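Putative nucleotide sugar epimerase/ dehydratase (Bordetella bronchiseptica, PDB 2Q1S) binds NADH in a Rossmann fold and probably acts as a nucleotide-sugar epimerase or dehydratase in the biosynthesis of lipopolysaccharide O-antigen. Local coordinates at residues 46-51 and 104-109. Sequence-based numbering, arbitrary orientation.
With NAI (1,4-dihydronicotinamide adenine dinucleotide), chain B.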
# COMPACT_ATOMS: atom_id res chain seq x y z
N SER A 46 16.76 -16.29 -10.56
CA SER A 46 17.71 -17.10 -11.38
C SER A 46 17.64 -18.58 -10.99
O SER A 46 17.70 -19.45 -11.88
CB SER A 46 19.14 -16.57 -11.27
OG SER A 46 19.62 -16.75 -9.96
N ASN A 47 17.52 -18.87 -9.70
CA ASN A 47 17.42 -20.27 -9.23
C ASN A 47 16.12 -20.91 -9.63
O ASN A 47 16.07 -22.09 -9.99
CB ASN A 47 17.64 -20.36 -7.70
CG ASN A 47 19.11 -20.31 -7.33
OD1 ASN A 47 19.83 -21.34 -7.40
ND2 ASN A 47 19.59 -19.12 -6.95
N LEU A 48 15.02 -20.15 -9.57
CA LEU A 48 13.74 -20.63 -10.04
C LEU A 48 13.77 -20.94 -11.55
O LEU A 48 13.23 -21.96 -12.00
CB LEU A 48 12.65 -19.58 -9.72
CG LEU A 48 11.24 -19.98 -10.16
CD1 LEU A 48 10.71 -21.27 -9.55
CD2 LEU A 48 10.24 -18.87 -9.88
N VAL A 49 14.35 -20.04 -12.34
CA VAL A 49 14.47 -20.24 -13.78
C VAL A 49 15.22 -21.54 -14.08
O VAL A 49 14.74 -22.34 -14.89
CB VAL A 49 15.04 -19.00 -14.49
CG1 VAL A 49 15.32 -19.29 -15.96
CG2 VAL A 49 14.05 -17.81 -14.36
N LYS A 50 16.35 -21.75 -13.40
CA LYS A 50 17.16 -22.98 -13.57
C LYS A 50 16.30 -24.21 -13.28
O LYS A 50 16.34 -25.20 -14.03
CB LYS A 50 18.38 -22.98 -12.63
CG LYS A 50 19.29 -24.21 -12.74
N ARG A 51 15.52 -24.15 -12.20
CA ARG A 51 14.72 -25.30 -11.81
C ARG A 51 13.56 -25.54 -12.79
O ARG A 51 13.26 -26.71 -13.17
CB ARG A 51 14.28 -25.15 -10.36
CG ARG A 51 13.41 -26.26 -9.83
CD ARG A 51 14.13 -27.63 -9.83
NE ARG A 51 13.31 -28.63 -9.16
CZ ARG A 51 13.33 -29.92 -9.44
NH1 ARG A 51 14.16 -30.38 -10.37
NH2 ARG A 51 12.52 -30.75 -8.78
N PHE A 104 5.39 -15.91 -12.06
CA PHE A 104 6.06 -15.74 -10.75
C PHE A 104 6.48 -14.29 -10.64
O PHE A 104 7.21 -13.83 -11.48
CB PHE A 104 7.28 -16.66 -10.63
CG PHE A 104 6.94 -18.12 -10.66
CD1 PHE A 104 6.83 -18.81 -11.88
CD2 PHE A 104 6.66 -18.82 -9.48
CE1 PHE A 104 6.50 -20.16 -11.93
CE2 PHE A 104 6.37 -20.20 -9.51
CZ PHE A 104 6.25 -20.87 -10.75
N HIS A 105 5.95 -13.57 -9.64
CA HIS A 105 6.30 -12.17 -9.45
C HIS A 105 7.26 -12.02 -8.28
O HIS A 105 6.81 -12.10 -7.09
CB HIS A 105 5.00 -11.37 -9.25
CG HIS A 105 5.27 -9.95 -8.89
ND1 HIS A 105 6.41 -9.30 -9.30
CD2 HIS A 105 4.60 -9.09 -8.09
CE1 HIS A 105 6.42 -8.07 -8.78
NE2 HIS A 105 5.33 -7.93 -8.04
N LEU A 106 8.56 -11.98 -8.63
CA LEU A 106 9.66 -11.91 -7.64
C LEU A 106 10.35 -10.58 -7.54
O LEU A 106 11.32 -10.44 -6.81
CB LEU A 106 10.71 -13.03 -7.90
CG LEU A 106 10.11 -14.41 -8.18
CD1 LEU A 106 11.30 -15.34 -8.49
CD2 LEU A 106 9.28 -14.92 -7.06
N ALA A 107 9.97 -9.59 -8.36
CA ALA A 107 10.67 -8.33 -8.34
C ALA A 107 10.49 -7.65 -6.95
O ALA A 107 9.50 -7.83 -6.23
CB ALA A 107 10.22 -7.44 -9.45
N THR A 108 11.56 -6.92 -6.60
CA THR A 108 11.54 -6.11 -5.38
C THR A 108 12.61 -5.03 -5.56
O THR A 108 13.35 -4.98 -6.54
CB THR A 108 11.76 -6.92 -4.11
OG1 THR A 108 11.34 -6.15 -2.97
CG2 THR A 108 13.23 -7.35 -3.93
N TYR A 109 12.58 -4.12 -4.59
CA TYR A 109 13.61 -3.11 -4.45
C TYR A 109 14.55 -3.52 -3.29
O TYR A 109 14.19 -3.52 -2.13
CB TYR A 109 13.00 -1.73 -4.22
CG TYR A 109 14.04 -0.64 -4.28
CD1 TYR A 109 14.70 -0.35 -5.49
CD2 TYR A 109 14.37 0.12 -3.15
CE1 TYR A 109 15.65 0.67 -5.57
CE2 TYR A 109 15.34 1.14 -3.20
CZ TYR A 109 15.98 1.45 -4.42
OH TYR A 109 16.91 2.44 -4.51
PA NAI B . 16.90 -9.78 -5.85
O1A NAI B . 17.11 -8.32 -5.64
O2A NAI B . 18.11 -10.66 -6.25
O5B NAI B . 15.75 -10.06 -6.84
C5B NAI B . 14.76 -9.10 -7.24
C4B NAI B . 14.81 -8.88 -8.74
O4B NAI B . 13.84 -7.89 -9.08
C3B NAI B . 16.19 -8.34 -9.19
O3B NAI B . 16.69 -9.15 -10.28
C2B NAI B . 15.87 -6.95 -9.70
O2B NAI B . 16.68 -6.43 -10.81
C1B NAI B . 14.41 -7.11 -10.15
N9A NAI B . 13.68 -5.86 -10.30
C8A NAI B . 13.75 -4.76 -9.49
N7A NAI B . 12.89 -3.84 -9.93
C5A NAI B . 12.22 -4.32 -11.02
C6A NAI B . 11.19 -3.86 -11.96
N6A NAI B . 10.62 -2.65 -11.87
N1A NAI B . 10.77 -4.68 -12.97
C2A NAI B . 11.35 -5.91 -13.08
N3A NAI B . 12.29 -6.43 -12.28
C4A NAI B . 12.77 -5.69 -11.22
O3 NAI B . 16.35 -10.29 -4.43
PN NAI B . 15.79 -11.75 -4.01
O1N NAI B . 16.27 -12.09 -2.69
O2N NAI B . 15.97 -12.64 -5.22
O5D NAI B . 14.18 -11.44 -3.94
C5D NAI B . 13.23 -12.14 -4.76
C4D NAI B . 11.85 -11.95 -4.12
O4D NAI B . 11.84 -12.61 -2.87
C3D NAI B . 11.55 -10.49 -3.77
O3D NAI B . 10.18 -10.25 -4.09
C2D NAI B . 11.82 -10.40 -2.30
O2D NAI B . 11.05 -9.33 -1.69
C1D NAI B . 11.37 -11.75 -1.81
N1N NAI B . 11.96 -12.15 -0.56
C2N NAI B . 13.28 -12.54 -0.46
C3N NAI B . 13.81 -12.94 0.76
C7N NAI B . 15.27 -13.36 0.90
O7N NAI B . 15.67 -13.72 1.99
N7N NAI B . 16.04 -13.33 -0.22
C4N NAI B . 12.98 -13.02 1.91
C5N NAI B . 11.61 -12.65 1.76
C6N NAI B . 11.14 -12.26 0.51
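Leu48 of helix 43-54 meets Phe104 and Leu106 of the 104-109 segment in the Rossmann fold, where the helix that follows the glycine-rich turn packs on the parallel strands 34-38 and 102-105 beside the dinucleotide. One methyl, Leu48 CD2, makes the closest approaches to both residues. It sits over a face of the Phe104 ring as a CH-pi contact, 3.8 Å from the centroid and 25° off the normal. Leu48 CD2 lies 3.5 Å from Phe104 CG, displaced toward the CG-CD2 edge of the ring. The two side chains cross at about a right angle. In Leu48, CG is anti to the backbone N (chi1 -179°) and CD2 in turn anti to CA, so the outstretched branch meets the ring. Leu48 CD2 also touches Leu106 CD1 at 3.9 Å, bridging two residues whose side chains lie on the same side of the segment. Ile271 and Ala274 of helix 263-276 add to this buried apolar cluster. Past the strand end, Ala107 CB lies 3.6 Å from C4A of the NADH adenine, and Thr108 CG2 packs against nicotinamide ribose C3D. The nicotinamide ribose hydroxyl O3D, with one proton to give, has two weak alternative acceptors: Leu106 O, 3.0 Å from O3D, or Ala107 O, 3.3 Å from O3D.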